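PDB 4NNC: OBCA, Oxalate Biosynthetic Component A, which belongs to a bacterial biosynthetic enzyme family and joins an N-terminal domain to a TIM-barrel region of the beta-keto acid cleavage enzyme type. Local coordinates for residues 347-352 against 373-378; 377-382 against 448-453. One frame throughout, in Å; residues are numbered along the deposited sequence.

Interaction 1 (347-352 against 373-378); sequences VEVFNH and VLFMLV. With 2KQ ((3S)-3-[2-[3-[[(2R)-4-[[[(2R,3S,4R,5R)-5-(6-aminopurin-9-yl)-4-oxidanyl-3-phosphonooxy-oxolan-2-yl]methoxy-oxidanyl-phosphoryl]oxy-oxidanyl-phosphoryl]oxy-3,3-dimethyl-2-oxidanyl-butanoyl]amino]propanoylamino]ethylsulfanyl]-3-oxidanyl-butanoic acid), chain D.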
loop_
_atom_site.group_PDB
_atom_site.type_symbol
_atom_site.label_atom_id
_atom_site.label_comp_id
_atom_site.label_asym_id
_atom_site.label_seq_id
_atom_site.Cartn_x
_atom_site.Cartn_y
_atom_site.Cartn_z
ATOM N N VAL A 347 8.404 -14.516 9.109
ATOM C CA VAL A 347 9.670 -13.794 9.063
ATOM C C VAL A 347 9.625 -12.776 7.912
ATOM O O VAL A 347 9.530 -13.163 6.746
ATOM C CB VAL A 347 10.889 -14.756 8.902
ATOM C CG1 VAL A 347 12.197 -13.970 8.847
ATOM C CG2 VAL A 347 10.940 -15.752 10.053
ATOM N N GLU A 348 9.671 -11.481 8.236
ATOM C CA GLU A 348 9.705 -10.451 7.193
ATOM C C GLU A 348 11.151 -10.199 6.762
ATOM O O GLU A 348 11.956 -9.613 7.494
ATOM C CB GLU A 348 9.036 -9.154 7.655
ATOM C CG GLU A 348 7.666 -9.352 8.334
ATOM C CD GLU A 348 6.632 -10.041 7.430
ATOM O OE1 GLU A 348 6.742 -9.949 6.179
ATOM O OE2 GLU A 348 5.700 -10.680 7.967
ATOM N N VAL A 349 11.492 -10.675 5.577
ATOM C CA VAL A 349 12.866 -10.575 5.131
ATOM C C VAL A 349 13.039 -9.220 4.471
ATOM O O VAL A 349 12.832 -9.067 3.262
ATOM C CB VAL A 349 13.235 -11.726 4.167
ATOM C CG1 VAL A 349 14.729 -11.745 3.931
ATOM C CG2 VAL A 349 12.761 -13.056 4.745
ATOM N N PHE A 350 13.391 -8.225 5.280
ATOM C CA PHE A 350 13.570 -6.874 4.769
ATOM C C PHE A 350 14.973 -6.735 4.215
ATOM O O PHE A 350 15.209 -5.938 3.308
ATOM C CB PHE A 350 13.408 -5.832 5.877
ATOM C CG PHE A 350 11.982 -5.509 6.244
ATOM C CD1 PHE A 350 11.388 -6.117 7.344
ATOM C CD2 PHE A 350 11.263 -4.547 5.545
ATOM C CE1 PHE A 350 10.095 -5.806 7.724
ATOM C CE2 PHE A 350 9.952 -4.231 5.913
ATOM C CZ PHE A 350 9.367 -4.860 7.010
ATOM N N ASN A 351 15.914 -7.502 4.761
ATOM C CA ASN A 351 17.326 -7.229 4.494
ATOM C C ASN A 351 18.237 -8.420 4.724
ATOM O O ASN A 351 17.795 -9.465 5.206
ATOM C CB ASN A 351 17.791 -5.993 5.305
ATOM C CG ASN A 351 17.477 -6.101 6.811
ATOM O OD1 ASN A 351 17.728 -7.138 7.450
ATOM N ND2 ASN A 351 16.931 -5.021 7.382
ATOM N N HIS A 352 19.517 -8.262 4.400
ATOM C CA HIS A 352 20.457 -9.376 4.510
ATOM C C HIS A 352 20.762 -9.707 5.948
ATOM O O HIS A 352 21.011 -10.864 6.273
ATOM C CB HIS A 352 21.740 -9.101 3.726
ATOM C CG HIS A 352 21.589 -9.349 2.263
ATOM N ND1 HIS A 352 21.621 -10.618 1.725
ATOM C CD2 HIS A 352 21.361 -8.506 1.229
ATOM C CE1 HIS A 352 21.437 -10.544 0.418
ATOM N NE2 HIS A 352 21.273 -9.274 0.091
ATOM N N VAL A 373 8.356 -23.146 8.422
ATOM C CA VAL A 373 8.691 -21.782 8.801
ATOM C C VAL A 373 8.299 -20.851 7.660
ATOM O O VAL A 373 8.580 -21.141 6.492
ATOM C CB VAL A 373 10.190 -21.629 9.091
ATOM C CG1 VAL A 373 10.477 -20.240 9.651
ATOM C CG2 VAL A 373 10.644 -22.717 10.064
ATOM N N LEU A 374 7.648 -19.739 7.996
ATOM C CA LEU A 374 7.113 -18.829 6.984
ATOM C C LEU A 374 8.005 -17.604 6.745
ATOM O O LEU A 374 8.510 -16.987 7.696
ATOM C CB LEU A 374 5.705 -18.365 7.379
ATOM C CG LEU A 374 4.659 -19.420 7.746
ATOM C CD1 LEU A 374 3.314 -18.748 8.060
ATOM C CD2 LEU A 374 4.495 -20.464 6.634
ATOM N N PHE A 375 8.175 -17.236 5.477
ATOM C CA PHE A 375 9.036 -16.107 5.131
ATOM C C PHE A 375 8.325 -15.236 4.108
ATOM O O PHE A 375 7.596 -15.742 3.244
ATOM C CB PHE A 375 10.374 -16.583 4.531
ATOM C CG PHE A 375 11.227 -17.377 5.483
ATOM C CD1 PHE A 375 12.188 -16.742 6.270
ATOM C CD2 PHE A 375 11.081 -18.763 5.594
ATOM C CE1 PHE A 375 12.990 -17.472 7.169
ATOM C CE2 PHE A 375 11.885 -19.498 6.482
ATOM C CZ PHE A 375 12.830 -18.846 7.270
ATOM N N MET A 376 8.534 -13.929 4.203
ATOM C CA MET A 376 8.017 -13.006 3.196
ATOM C C MET A 376 9.182 -12.186 2.705
ATOM O O MET A 376 9.794 -11.476 3.497
ATOM C CB MET A 376 6.952 -12.083 3.798
ATOM C CG MET A 376 6.428 -10.994 2.841
ATOM S SD MET A 376 5.530 -11.672 1.410
ATOM C CE MET A 376 4.084 -12.333 2.240
ATOM N N LEU A 377 9.504 -12.287 1.416
ATOM C CA LEU A 377 10.598 -11.499 0.851
ATOM C C LEU A 377 10.107 -10.081 0.574
ATOM O O LEU A 377 9.267 -9.870 -0.300
ATOM C CB LEU A 377 11.128 -12.129 -0.449
ATOM C CG LEU A 377 11.651 -13.567 -0.380
ATOM C CD1 LEU A 377 12.071 -14.078 -1.766
ATOM C CD2 LEU A 377 12.819 -13.669 0.587
ATOM N N VAL A 378 10.617 -9.105 1.320
ATOM C CA VAL A 378 10.220 -7.723 1.095
ATOM C C VAL A 378 11.099 -7.150 -0.006
ATOM O O VAL A 378 11.956 -6.301 0.239
ATOM C CB VAL A 378 10.326 -6.880 2.384
ATOM C CG1 VAL A 378 9.709 -5.494 2.183
ATOM C CG2 VAL A 378 9.656 -7.621 3.557
HETATM C C01 2KQ D . 3.134 4.095 -0.568
HETATM C C02 2KQ D . 2.835 3.091 -1.692
HETATM C C03 2KQ D . 1.874 1.924 -1.143
HETATM C C04 2KQ D . 2.172 3.852 -2.847
HETATM O O05 2KQ D . 1.913 2.936 -3.887
HETATM P P06 2KQ D . 1.817 3.433 -5.398
HETATM O O07 2KQ D . 0.992 2.428 -6.183
HETATM O O08 2KQ D . 1.135 4.788 -5.477
HETATM O O09 2KQ D . 3.290 3.487 -5.996
HETATM P P10 2KQ D . 4.316 4.722 -5.978
HETATM O O11 2KQ D . 5.695 4.246 -6.341
HETATM O O12 2KQ D . 4.369 5.307 -4.587
HETATM O O13 2KQ D . 3.843 5.850 -7.019
HETATM C C14 2KQ D . 4.553 7.097 -7.089
HETATM C C15 2KQ D . 4.203 7.820 -8.319
HETATM O O16 2KQ D . 4.273 6.929 -9.506
HETATM C C17 2KQ D . 2.953 6.827 -10.057
HETATM N N18 2KQ D . 2.732 5.467 -10.410
HETATM C C19 2KQ D . 2.404 4.451 -9.592
HETATM N N20 2KQ D . 2.305 3.312 -10.314
HETATM C C21 2KQ D . 2.577 3.599 -11.614
HETATM C C22 2KQ D . 2.629 2.845 -12.804
HETATM N N23 2KQ D . 2.355 1.414 -12.796
HETATM N N24 2KQ D . 2.941 3.471 -13.954
HETATM C C25 2KQ D . 3.211 4.800 -13.965
HETATM N N26 2KQ D . 3.162 5.549 -12.854
HETATM C C27 2KQ D . 2.849 4.960 -11.670
HETATM C C28 2KQ D . 2.017 7.340 -9.041
HETATM O O29 2KQ D . 0.894 7.986 -9.640
HETATM C C30 2KQ D . 2.800 8.335 -8.291
HETATM O O31 2KQ D . 2.727 9.612 -8.961
HETATM P P32 2KQ D . 3.617 10.880 -8.423
HETATM O O33 2KQ D . 5.120 10.614 -8.602
HETATM O O34 2KQ D . 3.231 12.142 -9.168
HETATM O O35 2KQ D . 3.327 11.072 -6.959
HETATM C C36 2KQ D . 4.188 2.549 -2.261
HETATM O O37 2KQ D . 4.914 3.605 -2.732
HETATM C C38 2KQ D . 5.065 1.786 -1.254
HETATM O O39 2KQ D . 5.669 2.345 -0.345
HETATM N N40 2KQ D . 5.216 0.349 -1.426
HETATM C C41 2KQ D . 6.066 -0.326 -0.502
HETATM C C42 2KQ D . 5.262 -0.884 0.667
HETATM C C43 2KQ D . 6.112 -1.655 1.702
HETATM O O44 2KQ D . 7.127 -1.162 2.198
HETATM N N45 2KQ D . 5.699 -2.985 2.057
HETATM C C46 2KQ D . 6.505 -3.682 3.015
HETATM C C47 2KQ D . 5.646 -4.180 4.157
HETATM S S48 2KQ D . 6.525 -5.346 5.186
HETATM C C49 2KQ D . 5.386 -6.082 6.341
HETATM C C50 2KQ D . 5.216 -7.440 5.902
HETATM O O51 2KQ D . 4.120 -5.455 6.281
HETATM C C52 2KQ D . 6.005 -6.156 7.771
HETATM C C53 2KQ D . 5.132 -5.862 8.952
HETATM O O54 2KQ D . 3.921 -5.518 8.808
HETATM O O55 2KQ D . 5.632 -5.972 10.103
#
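V347 O is approached by two groups of the neighbouring strand: M376 N donates a 2.8 Å hydrogen bond to it, and F375 CA brings a longer C-H...O contact of 3.4 Å. The amide bond runs almost along the C=O axis (164° at the oxygen). This is parallel pairing of adjacent strands in a TIM barrel, 344-349 and 373-378, joined through helices 352-359 and 363-368 as a beta-alpha-beta unit. The axes of 347-349 and 373-378 are inclined at 26°, and the ladder continues with V347 N to L374 O, V349 N to M376 O and V378 N to V349 O. The last of these bonds falls at the inverse gamma turn centred on V349, where strand 344-349 is ending.

V347, V349, F375 and L377 point to the helix-covered side. There the V347 side chain runs beside that of F375, with CB 3.5 Å from CD1, while V349 CG2 meets the same ring at its edge. Helix 363-368 reaches V347 through L366, and helix 416-440 meets F375 and L377 through L437.

E348 and M376 point to the barrel interior, where the sulfur end of 2KQ enters. E348 bends at chi2 (-59°), which brings OE1 back across the strands to within 3.2 Å of M376 CB; the carboxylate also borders C50 of 2KQ. The E348 side chain lies about 6 Å from a cobalt ion at its nearest approach.

F350 closes the contact beside the ligand: V378 CG2 makes a CH-pi contact over one face of its ring, 4.1 Å from the centroid, while the ring's CZ lies 3.4 Å from S48 of 2KQ.

Interaction 2 (377-382 against 448-453); sequences LVAGVD and ILLPGP. With 2KQ ((3S)-3-[2-[3-[[(2R)-4-[[[(2R,3S,4R,5R)-5-(6-aminopurin-9-yl)-4-oxidanyl-3-phosphonooxy-oxolan-2-yl]methoxy-oxidanyl-phosphoryl]oxy-oxidanyl-phosphoryl]oxy-3,3-dimethyl-2-oxidanyl-butanoyl]amino]propanoylamino]ethylsulfanyl]-3-oxidanyl-butanoic acid), chain D.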
loop_
_atom_site.group_PDB
_atom_site.type_symbol
_atom_site.label_atom_id
_atom_site.label_comp_id
_atom_site.label_asym_id
_atom_site.label_seq_id
_atom_site.Cartn_x
_atom_site.Cartn_y
_atom_site.Cartn_z
ATOM N N LEU A 377 9.504 -12.287 1.416
ATOM C CA LEU A 377 10.598 -11.499 0.851
ATOM C C LEU A 377 10.107 -10.081 0.574
ATOM O O LEU A 377 9.267 -9.870 -0.300
ATOM C CB LEU A 377 11.128 -12.129 -0.449
ATOM C CG LEU A 377 11.651 -13.567 -0.380
ATOM C CD1 LEU A 377 12.071 -14.078 -1.766
ATOM C CD2 LEU A 377 12.819 -13.669 0.587
ATOM N N VAL A 378 10.617 -9.105 1.320
ATOM C CA VAL A 378 10.220 -7.723 1.095
ATOM C C VAL A 378 11.099 -7.150 -0.006
ATOM O O VAL A 378 11.956 -6.301 0.239
ATOM C CB VAL A 378 10.326 -6.880 2.384
ATOM C CG1 VAL A 378 9.709 -5.494 2.183
ATOM C CG2 VAL A 378 9.656 -7.621 3.557
ATOM N N ALA A 379 10.886 -7.634 -1.225
ATOM C CA ALA A 379 11.737 -7.276 -2.350
ATOM C C ALA A 379 11.418 -5.875 -2.861
ATOM O O ALA A 379 10.268 -5.433 -2.774
ATOM C CB ALA A 379 11.585 -8.297 -3.464
ATOM N N GLY A 380 12.436 -5.178 -3.375
ATOM C CA GLY A 380 12.247 -3.895 -4.035
ATOM C C GLY A 380 12.189 -2.661 -3.143
ATOM O O GLY A 380 12.072 -1.526 -3.644
ATOM N N VAL A 381 12.237 -2.868 -1.826
ATOM C CA VAL A 381 12.229 -1.744 -0.888
ATOM C C VAL A 381 13.664 -1.527 -0.388
ATOM O O VAL A 381 14.240 -2.419 0.252
ATOM C CB VAL A 381 11.263 -2.015 0.286
ATOM C CG1 VAL A 381 11.271 -0.868 1.271
ATOM C CG2 VAL A 381 9.839 -2.260 -0.232
ATOM N N ASP A 382 14.259 -0.378 -0.717
ATOM C CA ASP A 382 15.669 -0.123 -0.377
ATOM C C ASP A 382 15.895 -0.059 1.149
ATOM O O ASP A 382 15.139 0.602 1.874
ATOM C CB ASP A 382 16.186 1.173 -1.027
ATOM C CG ASP A 382 15.995 1.205 -2.554
ATOM O OD1 ASP A 382 15.760 0.144 -3.179
ATOM O OD2 ASP A 382 16.100 2.309 -3.135
ATOM N N ILE A 448 6.520 -13.592 -1.761
ATOM C CA ILE A 448 7.136 -12.346 -2.207
ATOM C C ILE A 448 6.128 -11.200 -2.295
ATOM O O ILE A 448 4.973 -11.402 -2.682
ATOM C CB ILE A 448 7.840 -12.513 -3.589
ATOM C CG1 ILE A 448 8.609 -11.246 -3.976
ATOM C CG2 ILE A 448 6.836 -12.897 -4.674
ATOM C CD1 ILE A 448 9.636 -11.487 -5.095
ATOM N N LEU A 449 6.578 -10.003 -1.932
ATOM C CA LEU A 449 5.828 -8.788 -2.192
ATOM C C LEU A 449 6.729 -7.891 -3.025
ATOM O O LEU A 449 7.946 -8.078 -3.043
ATOM C CB LEU A 449 5.451 -8.078 -0.880
ATOM C CG LEU A 449 6.522 -7.453 0.034
ATOM C CD1 LEU A 449 7.071 -6.105 -0.460
ATOM C CD2 LEU A 449 5.964 -7.286 1.458
ATOM N N LEU A 450 6.135 -6.901 -3.677
ATOM C CA LEU A 450 6.884 -5.873 -4.382
ATOM C C LEU A 450 6.119 -4.561 -4.275
ATOM O O LEU A 450 4.890 -4.561 -4.256
ATOM C CB LEU A 450 7.069 -6.253 -5.857
ATOM C CG LEU A 450 8.159 -7.275 -6.196
ATOM C CD1 LEU A 450 8.041 -7.741 -7.652
ATOM C CD2 LEU A 450 9.524 -6.656 -5.928
ATOM N N PRO A 451 6.842 -3.438 -4.215
ATOM C CA PRO A 451 6.215 -2.112 -4.155
ATOM C C PRO A 451 5.543 -1.751 -5.483
ATOM O O PRO A 451 6.091 -2.082 -6.539
ATOM C CB PRO A 451 7.399 -1.182 -3.882
ATOM C CG PRO A 451 8.572 -1.890 -4.470
ATOM C CD PRO A 451 8.315 -3.356 -4.230
ATOM N N GLY A 452 4.381 -1.095 -5.406
ATOM C CA GLY A 452 3.512 -0.771 -6.536
ATOM C C GLY A 452 3.993 -0.873 -7.975
ATOM O O GLY A 452 3.627 -1.794 -8.687
ATOM N N PRO A 453 4.828 0.081 -8.408
ATOM C CA PRO A 453 5.340 0.145 -9.782
ATOM C C PRO A 453 6.240 -1.014 -10.156
ATOM O O PRO A 453 6.866 -0.889 -11.202
ATOM C CB PRO A 453 6.188 1.423 -9.785
ATOM C CG PRO A 453 5.696 2.220 -8.624
ATOM C CD PRO A 453 5.300 1.211 -7.592
HETATM C C01 2KQ D . 3.134 4.095 -0.568
HETATM C C02 2KQ D . 2.835 3.091 -1.692
HETATM C C03 2KQ D . 1.874 1.924 -1.143
HETATM C C04 2KQ D . 2.172 3.852 -2.847
HETATM O O05 2KQ D . 1.913 2.936 -3.887
HETATM P P06 2KQ D . 1.817 3.433 -5.398
HETATM O O07 2KQ D . 0.992 2.428 -6.183
HETATM O O08 2KQ D . 1.135 4.788 -5.477
HETATM O O09 2KQ D . 3.290 3.487 -5.996
HETATM P P10 2KQ D . 4.316 4.722 -5.978
HETATM O O11 2KQ D . 5.695 4.246 -6.341
HETATM O O12 2KQ D . 4.369 5.307 -4.587
HETATM O O13 2KQ D . 3.843 5.850 -7.019
HETATM C C14 2KQ D . 4.553 7.097 -7.089
HETATM C C15 2KQ D . 4.203 7.820 -8.319
HETATM O O16 2KQ D . 4.273 6.929 -9.506
HETATM C C17 2KQ D . 2.953 6.827 -10.057
HETATM N N18 2KQ D . 2.732 5.467 -10.410
HETATM C C19 2KQ D . 2.404 4.451 -9.592
HETATM N N20 2KQ D . 2.305 3.312 -10.314
HETATM C C21 2KQ D . 2.577 3.599 -11.614
HETATM C C22 2KQ D . 2.629 2.845 -12.804
HETATM N N23 2KQ D . 2.355 1.414 -12.796
HETATM N N24 2KQ D . 2.941 3.471 -13.954
HETATM C C25 2KQ D . 3.211 4.800 -13.965
HETATM N N26 2KQ D . 3.162 5.549 -12.854
HETATM C C27 2KQ D . 2.849 4.960 -11.670
HETATM C C28 2KQ D . 2.017 7.340 -9.041
HETATM O O29 2KQ D . 0.894 7.986 -9.640
HETATM C C30 2KQ D . 2.800 8.335 -8.291
HETATM O O31 2KQ D . 2.727 9.612 -8.961
HETATM P P32 2KQ D . 3.617 10.880 -8.423
HETATM O O33 2KQ D . 5.120 10.614 -8.602
HETATM O O34 2KQ D . 3.231 12.142 -9.168
HETATM O O35 2KQ D . 3.327 11.072 -6.959
HETATM C C36 2KQ D . 4.188 2.549 -2.261
HETATM O O37 2KQ D . 4.914 3.605 -2.732
HETATM C C38 2KQ D . 5.065 1.786 -1.254
HETATM O O39 2KQ D . 5.669 2.345 -0.345
HETATM N N40 2KQ D . 5.216 0.349 -1.426
HETATM C C41 2KQ D . 6.066 -0.326 -0.502
HETATM C C42 2KQ D . 5.262 -0.884 0.667
HETATM C C43 2KQ D . 6.112 -1.655 1.702
HETATM O O44 2KQ D . 7.127 -1.162 2.198
HETATM N N45 2KQ D . 5.699 -2.985 2.057
HETATM C C46 2KQ D . 6.505 -3.682 3.015
HETATM C C47 2KQ D . 5.646 -4.180 4.157
HETATM S S48 2KQ D . 6.525 -5.346 5.186
HETATM C C49 2KQ D . 5.386 -6.082 6.341
HETATM C C50 2KQ D . 5.216 -7.440 5.902
HETATM O O51 2KQ D . 4.120 -5.455 6.281
HETATM C C52 2KQ D . 6.005 -6.156 7.771
HETATM C C53 2KQ D . 5.132 -5.862 8.952
HETATM O O54 2KQ D . 3.921 -5.518 8.808
HETATM O O55 2KQ D . 5.632 -5.972 10.103
#
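The pyrrolidine ring of P451 fits between two backbone carbonyls and the bound 2KQ: its CD lies 3.2 Å from A379 O, its CG 3.6 Å from G380 O, and its CB meets N40 of 2KQ. The approach fits the type II turn V378-V381, whose third residue, G380 (phi 84°), puts no side chain between the turn and P451.

Before the turn the strands pair in parallel, as neighbours in a TIM barrel. L449 N donates a nearly straight bond (175°) to L377 O at 3.1 Å, but the next bond, A379 N to L449 O, is weak. L449 CG lies between its backbone N and carbonyl carbon (chi1 67°), an arrangement that lays CD1 3.8 Å from V378 CG1 and leaves CD2 facing C46 of 2KQ.

On the helix-facing side, just beyond the strands, L450 CD2 packs 3.6 Å from A379 CB, which I448 CD1 also approaches. This layer lies under two helices: 416-440 meets L377, A379 and I448, while 458-464 meets I448 and L450; beyond, the I448 backbone bonds to strand 469-472.

Overall arrangement
The two contacts are successive seams of one barrel sheet, with centres 11 Å apart. Along the chain, strand 344-349 leads through two helices to 373-378, the strand common to both interactions; a longer connection containing helices 401-411 and 416-440 then reaches 444-449. L377 and V378 belong to both contacts, and M376 SD of interaction 1 packs on I448 C of interaction 2 at 3.8 Å. Helix 416-440 lies against both from outside. Both also meet 2KQ: interaction 1 borders its sulfur end, whereas interaction 2 follows it from C46 toward the diphosphate. The C-terminal strand ends and following loops thus form one continuous wall of the ligand site.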